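Local coordinates for tail spike protein gp49 (Pseudomonas phage LKA1, PDB 4RU4), which probably cleaves the O-specific polysaccharide of its Pseudomonas host as a lyase carried on the phage tailspike, helping the virus enter the cell, at residues B[263-277]-B[286-300]. Residues are numbered along the deposited sequence; the frame is centred on the assembly and turned at random.
With EDO (1,2-ethanediol), chain T; EDO (1,2-ethanediol), chain U.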
loop_
_atom_site.group_PDB
_atom_site.type_symbol
_atom_site.label_atom_id
_atom_site.label_comp_id
_atom_site.label_asym_id
_atom_site.label_seq_id
_atom_site.Cartn_x
_atom_site.Cartn_y
_atom_site.Cartn_z
ATOM N N ASN B 263 -1.051 -23.827 12.190
ATOM C CA ASN B 263 -1.842 -25.053 12.177
ATOM C C ASN B 263 -1.210 -26.125 11.288
ATOM O O ASN B 263 -1.226 -26.018 10.067
ATOM C CB ASN B 263 -3.314 -24.779 11.790
ATOM C CG ASN B 263 -4.179 -26.038 11.853
ATOM O OD1 ASN B 263 -3.776 -27.047 12.427
ATOM N ND2 ASN B 263 -5.345 -25.996 11.211
ATOM N N ILE B 264 -0.665 -27.166 11.934
ATOM C CA ILE B 264 0.017 -28.254 11.254
ATOM C C ILE B 264 -1.005 -29.046 10.459
ATOM O O ILE B 264 -0.657 -29.694 9.463
ATOM C CB ILE B 264 0.739 -29.141 12.319
ATOM C CG1 ILE B 264 1.969 -28.390 12.817
ATOM C CG2 ILE B 264 1.090 -30.541 11.802
ATOM C CD1 ILE B 264 2.490 -28.877 14.165
ATOM N N GLY B 265 -2.256 -28.982 10.914
ATOM C CA GLY B 265 -3.371 -29.638 10.255
ATOM C C GLY B 265 -3.534 -31.085 10.691
ATOM O O GLY B 265 -2.645 -31.638 11.338
ATOM N N ASP B 266 -4.658 -31.699 10.336
ATOM C CA ASP B 266 -4.830 -33.143 10.525
ATOM C C ASP B 266 -5.296 -33.827 9.223
ATOM O O ASP B 266 -5.738 -34.972 9.223
ATOM C CB ASP B 266 -5.801 -33.434 11.676
ATOM C CG ASP B 266 -7.237 -33.058 11.355
ATOM O OD1 ASP B 266 -7.482 -32.269 10.414
ATOM O OD2 ASP B 266 -8.136 -33.550 12.064
ATOM N N GLY B 267 -5.177 -33.112 8.114
ATOM C CA GLY B 267 -5.531 -33.651 6.817
ATOM C C GLY B 267 -6.911 -33.231 6.372
ATOM O O GLY B 267 -7.408 -33.724 5.367
ATOM N N GLY B 268 -7.536 -32.318 7.111
ATOM C CA GLY B 268 -8.806 -31.755 6.684
ATOM C C GLY B 268 -8.586 -30.431 5.973
ATOM O O GLY B 268 -7.598 -30.253 5.277
ATOM N N ASP B 269 -9.489 -29.480 6.184
ATOM C CA ASP B 269 -9.375 -28.189 5.538
ATOM C C ASP B 269 -8.157 -27.391 6.011
ATOM O O ASP B 269 -7.647 -26.587 5.266
ATOM C CB ASP B 269 -10.644 -27.380 5.757
ATOM C CG ASP B 269 -11.832 -27.942 4.992
ATOM O OD1 ASP B 269 -11.627 -28.720 4.027
ATOM O OD2 ASP B 269 -12.967 -27.579 5.350
ATOM N N ASP B 270 -7.742 -27.599 7.254
ATOM C CA ASP B 270 -6.443 -27.156 7.751
ATOM C C ASP B 270 -6.125 -25.671 7.479
ATOM O O ASP B 270 -5.190 -25.345 6.716
ATOM C CB ASP B 270 -5.344 -28.097 7.229
ATOM C CG ASP B 270 -5.557 -29.559 7.689
ATOM O OD1 ASP B 270 -6.517 -29.817 8.462
ATOM O OD2 ASP B 270 -4.766 -30.453 7.300
ATOM N N TYR B 271 -6.927 -24.805 8.108
ATOM C CA TYR B 271 -6.785 -23.350 8.049
ATOM C C TYR B 271 -5.964 -22.782 9.201
ATOM O O TYR B 271 -5.954 -23.328 10.299
ATOM C CB TYR B 271 -8.150 -22.679 8.157
ATOM C CG TYR B 271 -9.197 -23.147 7.189
ATOM C CD1 TYR B 271 -9.059 -22.907 5.839
ATOM C CD2 TYR B 271 -10.348 -23.797 7.632
ATOM C CE1 TYR B 271 -10.030 -23.308 4.921
ATOM C CE2 TYR B 271 -11.331 -24.206 6.719
ATOM C CZ TYR B 271 -11.154 -23.952 5.360
ATOM O OH TYR B 271 -12.089 -24.336 4.424
ATOM N N GLY B 272 -5.325 -21.643 8.959
ATOM C CA GLY B 272 -4.630 -20.928 10.034
ATOM C C GLY B 272 -5.659 -20.034 10.724
ATOM O O GLY B 272 -6.095 -20.324 11.827
ATOM N N ILE B 273 -6.034 -18.943 10.052
ATOM C CA ILE B 273 -7.139 -18.070 10.477
ATOM C C ILE B 273 -8.213 -18.131 9.398
ATOM O O ILE B 273 -7.914 -17.956 8.207
ATOM C CB ILE B 273 -6.675 -16.597 10.575
ATOM C CG1 ILE B 273 -5.476 -16.469 11.498
ATOM C CG2 ILE B 273 -7.801 -15.685 11.095
ATOM C CD1 ILE B 273 -4.631 -15.136 11.287
ATOM N N ILE B 274 -9.456 -18.391 9.790
ATOM C CA ILE B 274 -10.540 -18.390 8.827
ATOM C C ILE B 274 -11.669 -17.460 9.263
ATOM O O ILE B 274 -12.095 -17.445 10.441
ATOM C CB ILE B 274 -11.080 -19.813 8.491
ATOM C CG1 ILE B 274 -12.323 -19.688 7.589
ATOM C CG2 ILE B 274 -11.387 -20.609 9.775
ATOM C CD1 ILE B 274 -12.589 -20.845 6.726
ATOM N N PHE B 275 -12.127 -16.665 8.300
ATOM C CA PHE B 275 -13.266 -15.768 8.507
ATOM C C PHE B 275 -14.434 -16.388 7.764
ATOM O O PHE B 275 -14.454 -16.356 6.532
ATOM C CB PHE B 275 -12.976 -14.357 7.955
ATOM C CG PHE B 275 -11.906 -13.590 8.725
ATOM C CD1 PHE B 275 -10.562 -13.785 8.453
ATOM C CD2 PHE B 275 -12.245 -12.662 9.695
ATOM C CE1 PHE B 275 -9.574 -13.081 9.152
ATOM C CE2 PHE B 275 -11.262 -11.948 10.392
ATOM C CZ PHE B 275 -9.916 -12.184 10.110
ATOM N N GLY B 276 -15.374 -16.989 8.500
ATOM C CA GLY B 276 -16.532 -17.622 7.890
ATOM C C GLY B 276 -17.727 -16.699 8.036
ATOM O O GLY B 276 -18.072 -16.292 9.159
ATOM N N ASN B 277 -18.336 -16.332 6.916
ATOM C CA ASN B 277 -19.549 -15.506 6.964
ATOM C C ASN B 277 -19.358 -14.222 7.789
ATOM O O ASN B 277 -20.196 -13.875 8.615
ATOM C CB ASN B 277 -20.711 -16.359 7.511
ATOM C CG ASN B 277 -20.857 -17.700 6.764
ATOM O OD1 ASN B 277 -20.778 -18.769 7.375
ATOM N ND2 ASN B 277 -21.092 -17.642 5.429
ATOM N N CYS B 286 0.129 -10.283 11.257
ATOM C CA CYS B 286 0.201 -11.654 11.758
ATOM C C CYS B 286 1.183 -12.509 10.967
ATOM O O CYS B 286 1.311 -12.338 9.739
ATOM C CB CYS B 286 -1.174 -12.322 11.689
ATOM S SG CYS B 286 -2.394 -11.609 12.833
ATOM N N LYS B 287 1.843 -13.441 11.663
ATOM C CA LYS B 287 2.677 -14.462 11.008
ATOM C C LYS B 287 1.914 -15.767 11.093
ATOM O O LYS B 287 1.527 -16.193 12.194
ATOM C CB LYS B 287 4.060 -14.579 11.692
ATOM C CG LYS B 287 4.994 -15.647 11.070
ATOM C CD LYS B 287 6.469 -15.463 11.528
ATOM C CE LYS B 287 7.353 -16.640 11.028
ATOM N NZ LYS B 287 7.086 -17.860 11.855
ATOM N N VAL B 288 1.624 -16.377 9.939
ATOM C CA VAL B 288 0.699 -17.492 9.912
ATOM C C VAL B 288 1.226 -18.652 9.053
ATOM O O VAL B 288 1.770 -18.441 7.945
ATOM C CB VAL B 288 -0.697 -17.040 9.393
ATOM C CG1 VAL B 288 -1.713 -18.168 9.536
ATOM C CG2 VAL B 288 -1.185 -15.765 10.118
ATOM N N TYR B 289 1.097 -19.866 9.580
ATOM C CA TYR B 289 1.318 -21.095 8.811
ATOM C C TYR B 289 0.101 -21.995 8.956
ATOM O O TYR B 289 -0.433 -22.119 10.049
ATOM C CB TYR B 289 2.548 -21.896 9.303
ATOM C CG TYR B 289 2.599 -23.249 8.642
ATOM C CD1 TYR B 289 3.104 -23.404 7.344
ATOM C CD2 TYR B 289 2.057 -24.375 9.277
ATOM C CE1 TYR B 289 3.119 -24.639 6.729
ATOM C CE2 TYR B 289 2.049 -25.610 8.659
ATOM C CZ TYR B 289 2.568 -25.735 7.382
ATOM O OH TYR B 289 2.560 -26.985 6.792
ATOM N N ALA B 290 -0.319 -22.632 7.870
ATOM C CA ALA B 290 -1.246 -23.768 7.966
ATOM C C ALA B 290 -0.959 -24.702 6.800
ATOM O O ALA B 290 -0.502 -24.250 5.766
ATOM C CB ALA B 290 -2.698 -23.314 7.953
ATOM N N ARG B 291 -1.200 -26.000 6.976
ATOM C CA ARG B 291 -0.915 -26.971 5.928
ATOM C C ARG B 291 -1.580 -26.540 4.625
ATOM O O ARG B 291 -0.925 -26.503 3.607
ATOM C CB ARG B 291 -1.366 -28.392 6.320
ATOM C CG ARG B 291 -0.913 -29.450 5.310
ATOM C CD ARG B 291 -1.428 -30.865 5.630
ATOM N NE ARG B 291 -2.879 -30.962 5.434
ATOM C CZ ARG B 291 -3.481 -31.267 4.282
ATOM N NH1 ARG B 291 -2.769 -31.525 3.176
ATOM N NH2 ARG B 291 -4.810 -31.310 4.239
ATOM N N ARG B 292 -2.862 -26.173 4.665
ATOM C CA ARG B 292 -3.551 -25.801 3.416
ATOM C C ARG B 292 -3.662 -24.285 3.156
ATOM O O ARG B 292 -3.026 -23.768 2.236
ATOM C CB ARG B 292 -4.913 -26.483 3.301
ATOM C CG ARG B 292 -4.748 -27.983 2.966
ATOM C CD ARG B 292 -6.058 -28.671 2.695
ATOM N NE ARG B 292 -6.649 -28.270 1.421
ATOM C CZ ARG B 292 -7.655 -27.405 1.295
ATOM N NH1 ARG B 292 -8.200 -26.792 2.376
ATOM N NH2 ARG B 292 -8.112 -27.140 0.065
ATOM N N HIS B 293 -4.453 -23.580 3.961
ATOM C CA HIS B 293 -4.638 -22.149 3.751
ATOM C C HIS B 293 -4.270 -21.390 5.005
ATOM O O HIS B 293 -4.930 -21.541 6.011
ATOM C CB HIS B 293 -6.090 -21.844 3.450
ATOM C CG HIS B 293 -6.631 -22.590 2.275
ATOM N ND1 HIS B 293 -5.885 -22.828 1.136
ATOM C CD2 HIS B 293 -7.840 -23.165 2.069
ATOM C CE1 HIS B 293 -6.629 -23.488 0.266
ATOM N NE2 HIS B 293 -7.811 -23.721 0.816
ATOM N N ALA B 294 -3.226 -20.580 4.943
ATOM C CA ALA B 294 -2.800 -19.830 6.126
ATOM C C ALA B 294 -3.934 -18.929 6.605
ATOM O O ALA B 294 -4.253 -18.879 7.786
ATOM C CB ALA B 294 -1.542 -18.991 5.813
ATOM N N ILE B 295 -4.494 -18.158 5.687
ATOM C CA ILE B 295 -5.696 -17.393 5.975
ATOM C C ILE B 295 -6.712 -17.786 4.915
ATOM O O ILE B 295 -6.355 -18.017 3.738
ATOM C CB ILE B 295 -5.435 -15.866 5.974
ATOM C CG1 ILE B 295 -4.409 -15.501 7.065
ATOM C CG2 ILE B 295 -6.745 -15.079 6.138
ATOM C CD1 ILE B 295 -4.163 -13.966 7.199
ATOM N N ALA B 296 -7.975 -17.894 5.328
ATOM C CA ALA B 296 -9.036 -18.270 4.410
ATOM C C ALA B 296 -10.287 -17.494 4.752
ATOM O O ALA B 296 -10.380 -16.901 5.828
ATOM C CB ALA B 296 -9.313 -19.751 4.512
ATOM N N THR B 297 -11.246 -17.486 3.830
ATOM C CA THR B 297 -12.578 -17.023 4.146
ATOM C C THR B 297 -13.552 -18.066 3.597
ATOM O O THR B 297 -13.222 -18.799 2.655
ATOM C CB THR B 297 -12.868 -15.609 3.526
ATOM O OG1 THR B 297 -12.888 -15.702 2.093
ATOM C CG2 THR B 297 -11.789 -14.597 3.947
ATOM N N GLY B 298 -14.757 -18.142 4.153
ATOM C CA GLY B 298 -15.718 -19.095 3.623
ATOM C C GLY B 298 -16.922 -19.030 4.510
ATOM O O GLY B 298 -17.545 -17.976 4.605
ATOM N N GLY B 299 -17.211 -20.128 5.202
ATOM C CA GLY B 299 -18.327 -20.158 6.131
ATOM C C GLY B 299 -18.935 -21.550 6.242
ATOM O O GLY B 299 -18.321 -22.552 5.847
ATOM N N ASP B 300 -20.143 -21.624 6.800
ATOM C CA ASP B 300 -20.802 -22.921 6.960
ATOM C C ASP B 300 -22.177 -22.821 6.350
ATOM O O ASP B 300 -22.424 -21.936 5.537
ATOM C CB ASP B 300 -20.882 -23.329 8.435
ATOM C CG ASP B 300 -21.481 -22.243 9.317
ATOM O OD1 ASP B 300 -22.369 -21.492 8.846
ATOM O OD2 ASP B 300 -21.054 -22.134 10.494
HETATM C C1 EDO T . 3.590 -18.690 12.828
HETATM O O1 EDO T . 4.792 -18.299 13.513
HETATM C C2 EDO T . 3.889 -19.900 11.960
HETATM O O2 EDO T . 4.859 -19.619 10.940
HETATM C C1 EDO U . -16.474 -22.459 2.946
HETATM O O1 EDO U . -17.222 -23.436 2.218
HETATM C C2 EDO U . -15.712 -23.166 4.060
HETATM O O2 EDO U . -14.830 -22.258 4.707
HETATM O O HOH W 1 1.930 -29.067 8.324
HETATM O O HOH W 2 -10.844 -24.986 2.016
HETATM O O HOH W 3 -21.442 -20.064 3.890
#
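The Tyr271 ring meets the CD2 edge of His293 rim to rim, Tyr271 CE1 3.6 Å from His293 CD2 and the planes 29° apart, so neither ring covers the other. Ile274 CD1 sits over the centre of one Tyr271 face, 3.5 Å above its plane; Asp269 O lies toward the rim of the opposite face, and Ala296 CB packs obliquely against Tyr271 CD1. His293 in turn stacks on His327. The guanidinium of Arg291 carries Arg292 CG on one face and takes Asp270 OD2 at its edge. In that salt bridge Arg291 NE reaches the anti lone pair of Asp270 OD2 at 2.7 Å, nearly straight (166°), with carboxylate and guanidinium planes almost perpendicular; a bend at chi3 (69°) swings the guanidinium over to the acid. The syn lone pair of Asp270 OD2 is taken by Gly267 N (2.8 Å), so one oxygen ties the 265-270 turn to the next coil. Arg292 NH1 donates in its own plane to Asp269 O at 2.9 Å. These segments are successive coils of the right-handed parallel beta-helix of the pectin lyase-like domain: strands 274-276 and 296-298 run parallel, their axes 4.5 Å apart at closest approach, and Phe275 N bonds Ala296 O while Gly298 N bonds Phe275 O. On the core side of the corner at 272-273, the side chains of Ile273 and Val288 cross at about a right angle, with Ile273 CD1 3.7 Å from Val288 CG2, and Leu318 of the following coil packs on Val288 and Ile295. Past the strand, Asn277 OD1 accepts Asp300 N on a lone pair at 3.0 Å; Asn277 ND2 reaches Val306 O, and Asp300 OD1 pairs with Arg250.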